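Local coordinates for flavin-nucleotide-binding protein (Azotobacter vinelandii, PDB 6RK0) that binds FAD and heme b and probably acts as a low-potential terminal oxidase associated with the iron-only nitrogenase, at residues C89-L94 against S113-G118; T34-L39 against L164-A169. All coordinates share one frame; numbering follows the deposited sequence. Where two conformers were deposited one is given.

Contact 1 of 2, residues C89-L94 against S113-G118; sequences CLTVSL and SVMLLG. With FAD (flavin-adenine dinucleotide), chain G.
Leu90 pairs with Leu116 and Val92 with Val114 in the antiparallel hairpin of strands 88-100 and 108-118. Each of these two hydrogen-bonded pairs closes a ring of two backbone bonds. All four are about equally short and nearly straight, as in Leu90 N to Leu116 O, 2.9 Å with 171° at the hydrogen. Between the rings, Thr91 stands opposite Met115 as a non-hydrogen-bonded pair, where Thr91 CA lies 3.3 Å from Val114 O in a CA-H...O contact.

Apolar packing differs on the two faces. On the Leu90 and Val92 face, Leu90 CD2 meets Leu116 CD1 at 4.2 Å, and CG1 of the Val114 conformer given rests against Val92 CB. On the other, Cys89 SG touches Leu117 CD2 at 3.7 Å. Met115 runs beside Thr91, its CG 3.4 Å from Thr91 OG1, whose hydrogen bond goes to Val57 O of the second subunit.

On that same face, Ser113 and Met115 line the adenine end of the FAD pocket. Ser113 OG, set between its own N and carbonyl carbon (chi1 61°), donates to FAD N1A at 2.8 Å. Extended beyond CG (chi2 179°), the Met115 chain lays its thioether over the flat face of the adenine, with CE 3.5 Å from FAD C5A. With an alanine at Met115 the adenine would probably lose this cover and be freer to shift or tilt.

Both strands are interior to the sheet: 44-51 bonds to the outer edge of 88-100, and 169-174 to that of 108-118. Helix 32-40 packs on Val92 and Val114, strand 68-74 curls over to Leu90 and Leu116, and the second subunit packs against Cys89, Thr91, Met115 and Leu117.

Contact 2 of 2, residues T34-L39 against L164-A169; sequences TVKAIL and LSIAEA
In the hydrophobic core beneath helix 32-40, within the curled antiparallel sheet of this pyridoxamine 5'-phosphate oxidase-like domain, Ile166 and Ala169 pack against Val35, Lys36 and Leu39 of the helix. No hydrogen bond crosses; the contact is aliphatic packing, partly methyl on methyl. Val35 sets both its branches against Ala169 CB, CG2 the nearer at 3.8 Å, and its CG1 also lies 4.3 Å from Ile166 CB.

Ile166 adds two branches of its own. Its CG1 sits between the backbone N and the carbonyl carbon (chi1 73°), and the extended chain beyond it takes CD1 to Lys36, 3.9 Å from Lys36 CE. The two side chains cross at about a right angle there. CG2 branches off roughly perpendicular to this and meets Leu39 CD1 at 3.8 Å. The loop holds an ST turn, in which Ala167 N donates to Ser165 OG (3.0 Å), and an inverse gamma turn centred on Glu168; the two turns take in Ile166 and Ala169, whose CB atoms both point toward the helix.

This loop links strands 159-165 and 169-174. Gln32, near the start of the helix, bonds to Ile166 O, while Val69 of strand 68-74 packs on both Leu39 and Ile166, and Phe62 and Arg64 of strand 54-65 reach Leu39.

In the fold
Contact 1 supplies two central strands of the sheet; contact 2 packs the 166-168 loop against helix 32-40, which lies on the Val92 and Val114 face, away from the FAD. Their centres are 8 Å apart, and they touch directly. Leu117 N and Glu168 O, 3.0 Å apart, probably form a hydrogen bond between strand 108-118 and that loop; Leu116 CD2 packs on Ala169 CB at 3.5 Å. Val114 in turn meets Leu39, so one core runs through both. Contact 1 gives the FAD pocket Ser113 and Met115, with heme about 8 Å from the Ser113 side chain. Contact 2 lies further off, the Ala169 side chain about 8 Å from FAD and that of Leu39 about 9 Å from that of Ser113.

Contact 1 of 2, residues C89-L94 against S113-G118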
ATOM      1  N   CYS A  89       0.829   1.263 -14.382  1.00  9.85           N
ATOM      2  CA  CYS A  89       0.226   2.137 -13.379  1.00  9.30           C
ATOM      3  C   CYS A  89       1.103   2.051 -12.142  1.00  9.02           C
ATOM      4  O   CYS A  89       1.345   0.961 -11.638  1.00 10.43           O
ATOM      5  CB  CYS A  89      -1.175   1.655 -13.043  1.00  9.59           C
ATOM      6  SG  CYS A  89      -2.040   2.596 -11.738  1.00  9.76           S
ATOM      7  N   LEU A  90       1.517   3.194 -11.615  1.00  8.55           N
ATOM      8  CA  LEU A  90       2.238   3.266 -10.339  1.00  8.50           C
ATOM      9  C   LEU A  90       1.311   4.004  -9.372  1.00  8.12           C
ATOM     10  O   LEU A  90       0.967   5.176  -9.596  1.00  8.59           O
ATOM     11  CB  LEU A  90       3.586   3.954 -10.534  1.00  9.20           C
ATOM     12  CG  LEU A  90       4.502   3.983  -9.311  1.00  9.86           C
ATOM     13  CD1 LEU A  90       5.958   4.113  -9.749  1.00 11.25           C
ATOM     14  CD2 LEU A  90       4.122   5.122  -8.353  1.00 10.47           C
ATOM     15  N   THR A  91       0.861   3.308  -8.329  1.00  7.94           N
ATOM     16  CA  THR A  91      -0.062   3.860  -7.352  1.00  8.16           C
ATOM     17  C   THR A  91       0.661   4.109  -6.046  1.00  7.80           C
ATOM     18  O   THR A  91       1.411   3.248  -5.555  1.00  8.29           O
ATOM     19  CB  THR A  91      -1.252   2.903  -7.152  1.00  8.45           C
ATOM     20  OG1 THR A  91      -1.977   2.885  -8.383  1.00  9.02           O
ATOM     21  CG2 THR A  91      -2.145   3.341  -5.996  1.00  9.36           C
ATOM     22  N   VAL A  92       0.396   5.260  -5.433  1.00  8.02           N
ATOM     23  CA  VAL A  92       0.906   5.594  -4.118  1.00  8.04           C
ATOM     24  C   VAL A  92      -0.289   5.946  -3.268  1.00  8.17           C
ATOM     25  O   VAL A  92      -1.021   6.893  -3.578  1.00  9.07           O
ATOM     26  CB  VAL A  92       1.915   6.754  -4.183  1.00  8.75           C
ATOM     27  CG1 VAL A  92       2.342   7.127  -2.774  1.00  9.70           C
ATOM     28  CG2 VAL A  92       3.118   6.361  -5.042  1.00  9.55           C
ATOM     29  N   SER A  93      -0.487   5.200  -2.181  1.00  8.21           N
ATOM     30  CA  SER A  93      -1.614   5.421  -1.279  1.00  8.54           C
ATOM     31  C   SER A  93      -1.121   5.713   0.132  1.00  7.96           C
ATOM     32  O   SER A  93      -0.152   5.121   0.613  1.00  8.51           O
ATOM     33  CB  SER A  93      -2.591   4.259  -1.241  1.00 10.37           C
ATOM     34  OG  SER A  93      -1.967   3.085  -0.908  1.00 11.76           O
ATOM     35  N   LEU A  94      -1.868   6.562   0.834  1.00  8.05           N
ATOM     36  CA  LEU A  94      -1.728   6.804   2.269  1.00  8.17           C
ATOM     37  C   LEU A  94      -3.095   6.745   2.907  1.00  7.94           C
ATOM     38  O   LEU A  94      -3.998   7.516   2.548  1.00  8.69           O
ATOM     39  CB  LEU A  94      -1.029   8.117   2.592  1.00  8.76           C
ATOM     40  CG  LEU A  94       0.467   8.130   2.302  1.00  9.70           C
ATOM     41  CD1 LEU A  94       1.009   9.540   2.340  1.00 11.15           C
ATOM     42  CD2 LEU A  94       1.231   7.211   3.258  1.00 10.05           C
ATOM     43  N   SER A 113      -4.228   9.569  -2.422  1.00  8.01           N
ATOM     44  CA  SER A 113      -3.720   8.593  -3.372  1.00  8.52           C
ATOM     45  C   SER A 113      -3.449   9.232  -4.714  1.00  8.27           C
ATOM     46  O   SER A 113      -4.174  10.147  -5.149  1.00  8.89           O
ATOM     47  CB  SER A 113      -4.572   7.359  -3.524  1.00 10.86           C
ATOM     48  OG  SER A 113      -5.829   7.652  -3.984  1.00 11.65           O
ATOM     49  N   VAL A 114      -2.413   8.732  -5.372  0.60  8.33           N
ATOM     50  CA  VAL A 114      -2.066   9.181  -6.715  0.60  8.54           C
ATOM     51  C   VAL A 114      -1.779   7.967  -7.578  0.60  8.23           C
ATOM     52  O   VAL A 114      -1.168   6.992  -7.115  0.60  8.74           O
ATOM     53  CB  VAL A 114      -0.907  10.205  -6.719  0.60 10.13           C
ATOM     54  CG1 VAL A 114       0.354   9.621  -6.092  0.60  9.36           C
ATOM     55  CG2 VAL A 114      -0.645  10.758  -8.145  0.60 11.86           C
ATOM     56  N   MET A 115      -2.240   8.030  -8.827  1.00  8.66           N
ATOM     57  CA  MET A 115      -1.918   7.043  -9.852  1.00  8.88           C
ATOM     58  C   MET A 115      -1.160   7.783 -10.940  1.00  8.99           C
ATOM     59  O   MET A 115      -1.632   8.804 -11.461  1.00  9.95           O
ATOM     60  CB  MET A 115      -3.161   6.375 -10.433  1.00  9.39           C
ATOM     61  CG  MET A 115      -3.906   5.535  -9.416  1.00 10.11           C
ATOM     62  SD  MET A 115      -5.359   4.798 -10.173  1.00 11.10           S
ATOM     63  CE  MET A 115      -6.102   3.977  -8.756  1.00 11.48           C
ATOM     64  N   LEU A 116      -0.006   7.245 -11.298  1.00  9.15           N
ATOM     65  CA  LEU A 116       0.823   7.698 -12.414  1.00  9.25           C
ATOM     66  C   LEU A 116       0.770   6.664 -13.508  1.00  9.06           C
ATOM     67  O   LEU A 116       1.013   5.469 -13.263  1.00  9.63           O
ATOM     68  CB  LEU A 116       2.288   7.844 -11.986  1.00  9.67           C
ATOM     69  CG  LEU A 116       2.589   8.704 -10.785  1.00 10.21           C
ATOM     70  CD1 LEU A 116       4.071   8.764 -10.534  1.00 11.08           C
ATOM     71  CD2 LEU A 116       1.986  10.099 -10.894  1.00 11.18           C
ATOM     72  N   LEU A 117       0.444   7.096 -14.725  1.00  9.67           N
ATOM     73  CA  LEU A 117       0.307   6.178 -15.845  1.00 10.25           C
ATOM     74  C   LEU A 117       1.354   6.477 -16.911  1.00 10.51           C
ATOM     75  O   LEU A 117       1.751   7.633 -17.108  1.00 11.58           O
ATOM     76  CB  LEU A 117      -1.065   6.334 -16.507  1.00 11.75           C
ATOM     77  CG  LEU A 117      -2.256   6.045 -15.606  1.00 12.85           C
ATOM     78  CD1 LEU A 117      -3.495   5.954 -16.416  1.00 15.44           C
ATOM     79  CD2 LEU A 117      -2.080   4.838 -14.640  1.00 15.35           C
ATOM     80  N   GLY A 118       1.738   5.438 -17.629  1.00 10.72           N
ATOM     81  CA  GLY A 118       2.497   5.647 -18.852  1.00 11.28           C
ATOM     82  C   GLY A 118       3.621   4.659 -19.020  1.00 10.67           C
ATOM     83  O   GLY A 118       3.651   3.580 -18.435  1.00 11.03           O
TER
HETATM   84  PA  FAD G 404     -12.945   5.516 -11.870  1.00  9.97           P
HETATM   85  O1A FAD G 404     -13.390   6.865 -11.446  1.00 10.46           O
HETATM   86  O2A FAD G 404     -13.797   4.772 -12.846  1.00 11.00           O
HETATM   87  O5B FAD G 404     -11.447   5.589 -12.397  1.00 10.02           O
HETATM   88  C5B FAD G 404     -11.127   6.477 -13.489  1.00  9.98           C
HETATM   89  C4B FAD G 404      -9.760   7.067 -13.263  1.00  9.83           C
HETATM   90  O4B FAD G 404      -9.757   7.788 -12.013  1.00  9.45           O
HETATM   91  C3B FAD G 404      -8.627   6.067 -13.098  1.00  9.66           C
HETATM   92  O3B FAD G 404      -8.197   5.531 -14.332  1.00  9.94           O
HETATM   93  C2B FAD G 404      -7.589   6.891 -12.342  1.00  9.59           C
HETATM   94  O2B FAD G 404      -6.863   7.672 -13.259  1.00 10.01           O
HETATM   95  C1B FAD G 404      -8.464   7.760 -11.437  1.00  9.21           C
HETATM   96  N9A FAD G 404      -8.589   7.221 -10.083  1.00  8.89           N
HETATM   97  C8A FAD G 404      -9.491   6.308  -9.615  1.00  9.09           C
HETATM   98  N7A FAD G 404      -9.293   5.979  -8.365  1.00  9.25           N
HETATM   99  C5A FAD G 404      -8.181   6.708  -7.989  1.00  8.64           C
HETATM  100  C6A FAD G 404      -7.464   6.795  -6.772  1.00  8.79           C
HETATM  101  N6A FAD G 404      -7.753   6.081  -5.667  1.00  9.69           N
HETATM  102  N1A FAD G 404      -6.385   7.613  -6.742  1.00  9.16           N
HETATM  103  C2A FAD G 404      -6.072   8.305  -7.840  1.00  9.02           C
HETATM  104  N3A FAD G 404      -6.659   8.306  -9.038  1.00  8.89           N
HETATM  105  C4A FAD G 404      -7.736   7.483  -9.037  1.00  8.45           C
HETATM  106  N1  FAD G 404     -12.906   2.211  -3.088  1.00  9.36           N
HETATM  107  C2  FAD G 404     -13.903   1.303  -2.862  1.00 10.69           C
HETATM  108  O2  FAD G 404     -14.808   1.112  -3.686  1.00 12.32           O
HETATM  109  N3  FAD G 404     -13.900   0.548  -1.710  1.00 10.02           N
HETATM  110  C4  FAD G 404     -12.961   0.623  -0.728  1.00  9.63           C
HETATM  111  O4  FAD G 404     -12.984  -0.129   0.247  1.00 10.29           O
HETATM  112  C4X FAD G 404     -11.945   1.627  -0.955  1.00  9.02           C
HETATM  113  N5  FAD G 404     -10.994   1.800  -0.017  1.00  9.53           N
HETATM  114  C5X FAD G 404      -9.971   2.711  -0.289  1.00  9.21           C
HETATM  115  C6  FAD G 404      -8.927   2.857   0.643  1.00  8.86           C
HETATM  116  C7  FAD G 404      -7.868   3.731   0.403  1.00  8.91           C
HETATM  117  C7M FAD G 404      -6.767   3.888   1.430  1.00  9.72           C
HETATM  118  C8  FAD G 404      -7.846   4.465  -0.803  1.00  8.77           C
HETATM  119  C8M FAD G 404      -6.695   5.348  -1.146  1.00  9.39           C
HETATM  120  C9  FAD G 404      -8.901   4.343  -1.704  1.00  8.77           C
HETATM  121  C9A FAD G 404      -9.943   3.465  -1.478  1.00  8.65           C
HETATM  122  N10 FAD G 404     -11.026   3.325  -2.377  1.00  8.74           N
HETATM  123  C10 FAD G 404     -11.990   2.354  -2.174  1.00  9.13           C
HETATM  124  C1' FAD G 404     -11.105   4.098  -3.628  1.00  8.72           C
HETATM  125  C2' FAD G 404     -10.562   3.322  -4.815  1.00  8.87           C
HETATM  126  O2' FAD G 404      -9.148   3.416  -4.834  1.00  8.57           O
HETATM  127  C3' FAD G 404     -11.124   3.881  -6.120  1.00  9.02           C
HETATM  128  O3' FAD G 404     -10.806   5.262  -6.218  1.00  9.06           O
HETATM  129  C4' FAD G 404     -12.631   3.698  -6.249  1.00 10.07           C
HETATM  130  O4' FAD G 404     -12.972   2.339  -5.980  1.00 10.98           O
HETATM  131  C5' FAD G 404     -13.098   4.034  -7.642  1.00 10.52           C
HETATM  132  O5' FAD G 404     -12.350   3.261  -8.604  1.00 10.24           O
HETATM  133  P   FAD G 404     -12.810   3.148 -10.109  1.00 10.64           P
HETATM  134  O1P FAD G 404     -14.240   2.691 -10.221  1.00 11.89           O
HETATM  135  O2P FAD G 404     -11.743   2.345 -10.839  1.00 11.75           O
HETATM  136  O3P FAD G 404     -12.692   4.678 -10.548  1.00 10.27           O

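Contact 2 of 2, residues T34-L39 against L164-A169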
ATOM      1  N   THR A  34      -0.347  18.999  -5.697  1.00 13.18           N
ATOM      2  CA  THR A  34      -0.898  17.875  -4.947  1.00 12.42           C
ATOM      3  C   THR A  34      -0.197  16.566  -5.311  1.00 11.09           C
ATOM      4  O   THR A  34       0.138  15.765  -4.430  1.00 11.20           O
ATOM      5  CB  THR A  34      -2.408  17.776  -5.150  1.00 13.41           C
ATOM      6  OG1 THR A  34      -3.026  18.985  -4.686  1.00 15.13           O
ATOM      7  CG2 THR A  34      -2.974  16.569  -4.365  1.00 13.19           C
ATOM      8  N   VAL A  35       0.041  16.338  -6.597  1.00 10.80           N
ATOM      9  CA  VAL A  35       0.755  15.132  -7.025  1.00 10.62           C
ATOM     10  C   VAL A  35       2.067  15.020  -6.276  1.00 10.62           C
ATOM     11  O   VAL A  35       2.393  13.995  -5.680  1.00 10.67           O
ATOM     12  CB  VAL A  35       0.968  15.150  -8.553  1.00 10.99           C
ATOM     13  CG1 VAL A  35       1.886  14.047  -9.021  1.00 12.06           C
ATOM     14  CG2 VAL A  35      -0.372  15.131  -9.294  1.00 11.46           C
ATOM     15  N   LYS A  36       2.869  16.097  -6.331  1.00 10.69           N
ATOM     16  CA  LYS A  36       4.180  16.097  -5.678  1.00 10.91           C
ATOM     17  C   LYS A  36       4.064  15.945  -4.170  1.00 11.10           C
ATOM     18  O   LYS A  36       4.879  15.256  -3.546  1.00 11.71           O
ATOM     19  CB  LYS A  36       4.954  17.374  -6.031  1.00 11.30           C
ATOM     20  CG  LYS A  36       5.375  17.409  -7.468  1.00 11.90           C
ATOM     21  CD  LYS A  36       6.094  18.725  -7.807  1.00 13.48           C
ATOM     22  CE  LYS A  36       6.560  18.747  -9.248  1.00 15.76           C
ATOM     23  NZ  LYS A  36       7.354  19.989  -9.483  1.00 18.87           N
ATOM     24  N   ALA A  37       3.067  16.585  -3.554  1.00 11.35           N
ATOM     25  CA  ALA A  37       2.947  16.504  -2.103  1.00 11.94           C
ATOM     26  C   ALA A  37       2.633  15.090  -1.644  1.00 11.75           C
ATOM     27  O   ALA A  37       3.118  14.651  -0.588  1.00 13.14           O
ATOM     28  CB  ALA A  37       1.890  17.466  -1.587  1.00 13.44           C
ATOM     29  N   ILE A  38       1.831  14.341  -2.408  1.00 10.95           N
ATOM     30  CA  ILE A  38       1.556  12.958  -2.033  1.00 10.95           C
ATOM     31  C   ILE A  38       2.791  12.097  -2.268  1.00 10.37           C
ATOM     32  O   ILE A  38       3.202  11.317  -1.401  1.00 10.93           O
ATOM     33  CB  ILE A  38       0.320  12.430  -2.781  1.00 11.44           C
ATOM     34  CG1 ILE A  38      -0.933  13.252  -2.434  1.00 12.04           C
ATOM     35  CG2 ILE A  38       0.097  10.967  -2.463  1.00 12.00           C
ATOM     36  CD1 ILE A  38      -2.170  12.965  -3.268  1.00 12.58           C
ATOM     37  N   LEU A  39       3.419  12.246  -3.437  1.00 10.17           N
ATOM     38  CA  LEU A  39       4.612  11.464  -3.733  1.00 10.48           C
ATOM     39  C   LEU A  39       5.725  11.727  -2.717  1.00 10.88           C
ATOM     40  O   LEU A  39       6.494  10.824  -2.384  1.00 12.34           O
ATOM     41  CB  LEU A  39       5.099  11.796  -5.130  1.00 10.26           C
ATOM     42  CG  LEU A  39       4.182  11.383  -6.286  1.00 10.10           C
ATOM     43  CD1 LEU A  39       4.756  11.918  -7.584  1.00 10.73           C
ATOM     44  CD2 LEU A  39       4.014   9.856  -6.341  1.00 11.00           C
ATOM     45  N   LEU A 164       9.469   7.002 -14.341  1.00 10.65           N
ATOM     46  CA  LEU A 164       8.195   7.290 -14.965  1.00 10.54           C
ATOM     47  C   LEU A 164       7.881   8.754 -14.740  1.00 10.49           C
ATOM     48  O   LEU A 164       8.014   9.264 -13.629  1.00 10.52           O
ATOM     49  CB  LEU A 164       7.108   6.418 -14.325  1.00 10.80           C
ATOM     50  CG  LEU A 164       5.690   6.556 -14.833  1.00 11.30           C
ATOM     51  CD1 LEU A 164       5.556   6.104 -16.297  1.00 12.50           C
ATOM     52  CD2 LEU A 164       4.729   5.733 -13.932  1.00 12.70           C
ATOM     53  N   SER A 165       7.437   9.435 -15.791  1.00 10.62           N
ATOM     54  CA  SER A 165       6.967  10.803 -15.671  1.00 10.59           C
ATOM     55  C   SER A 165       5.806  10.887 -14.683  1.00 10.28           C
ATOM     56  O   SER A 165       4.947  10.012 -14.621  1.00 10.91           O
ATOM     57  CB  SER A 165       6.479  11.263 -17.034  1.00 11.65           C
ATOM     58  OG  SER A 165       5.855  12.526 -16.962  1.00 12.67           O
ATOM     59  N   ILE A 166       5.751  12.006 -13.958  1.00 10.26           N
ATOM     60  CA  ILE A 166       4.613  12.286 -13.094  1.00 10.74           C
ATOM     61  C   ILE A 166       3.503  13.012 -13.815  1.00 10.64           C
ATOM     62  O   ILE A 166       2.491  13.350 -13.190  1.00 11.44           O
ATOM     63  CB  ILE A 166       5.017  13.020 -11.795  1.00 11.19           C
ATOM     64  CG1 ILE A 166       5.395  14.481 -12.078  1.00 11.94           C
ATOM     65  CG2 ILE A 166       6.100  12.283 -11.071  1.00 11.79           C
ATOM     66  CD1 ILE A 166       5.715  15.284 -10.822  1.00 13.70           C
ATOM     67  N   ALA A 167       3.642  13.289 -15.122  1.00 10.78           N
ATOM     68  CA  ALA A 167       2.699  14.180 -15.784  1.00 11.16           C
ATOM     69  C   ALA A 167       1.307  13.572 -15.936  1.00 10.94           C
ATOM     70  O   ALA A 167       0.312  14.293 -15.823  1.00 12.40           O
ATOM     71  CB  ALA A 167       3.246  14.554 -17.148  1.00 12.21           C
ATOM     72  N   GLU A 168       1.206  12.280 -16.248  1.00 10.36           N
ATOM     73  CA  GLU A 168      -0.104  11.676 -16.510  1.00 10.56           C
ATOM     74  C   GLU A 168      -0.603  11.084 -15.192  1.00 10.38           C
ATOM     75  O   GLU A 168      -0.514   9.890 -14.946  1.00 11.32           O
ATOM     76  CB  GLU A 168      -0.039  10.644 -17.629  1.00 11.42           C
ATOM     77  CG  GLU A 168      -1.429  10.322 -18.129  1.00 11.98           C
ATOM     78  CD  GLU A 168      -1.513   9.239 -19.171  1.00 12.79           C
ATOM     79  OE1 GLU A 168      -0.487   8.649 -19.568  1.00 14.13           O
ATOM     80  OE2 GLU A 168      -2.654   8.928 -19.579  1.00 13.06           O
ATOM     81  N   ALA A 169      -1.090  11.975 -14.340  1.00 10.39           N
ATOM     82  CA  ALA A 169      -1.391  11.639 -12.942  1.00 10.60           C
ATOM     83  C   ALA A 169      -2.798  12.062 -12.556  1.00 10.01           C
ATOM     84  O   ALA A 169      -3.264  13.154 -12.901  1.00 10.65           O
ATOM     85  CB  ALA A 169      -0.430  12.399 -12.001  1.00 11.31           C
TER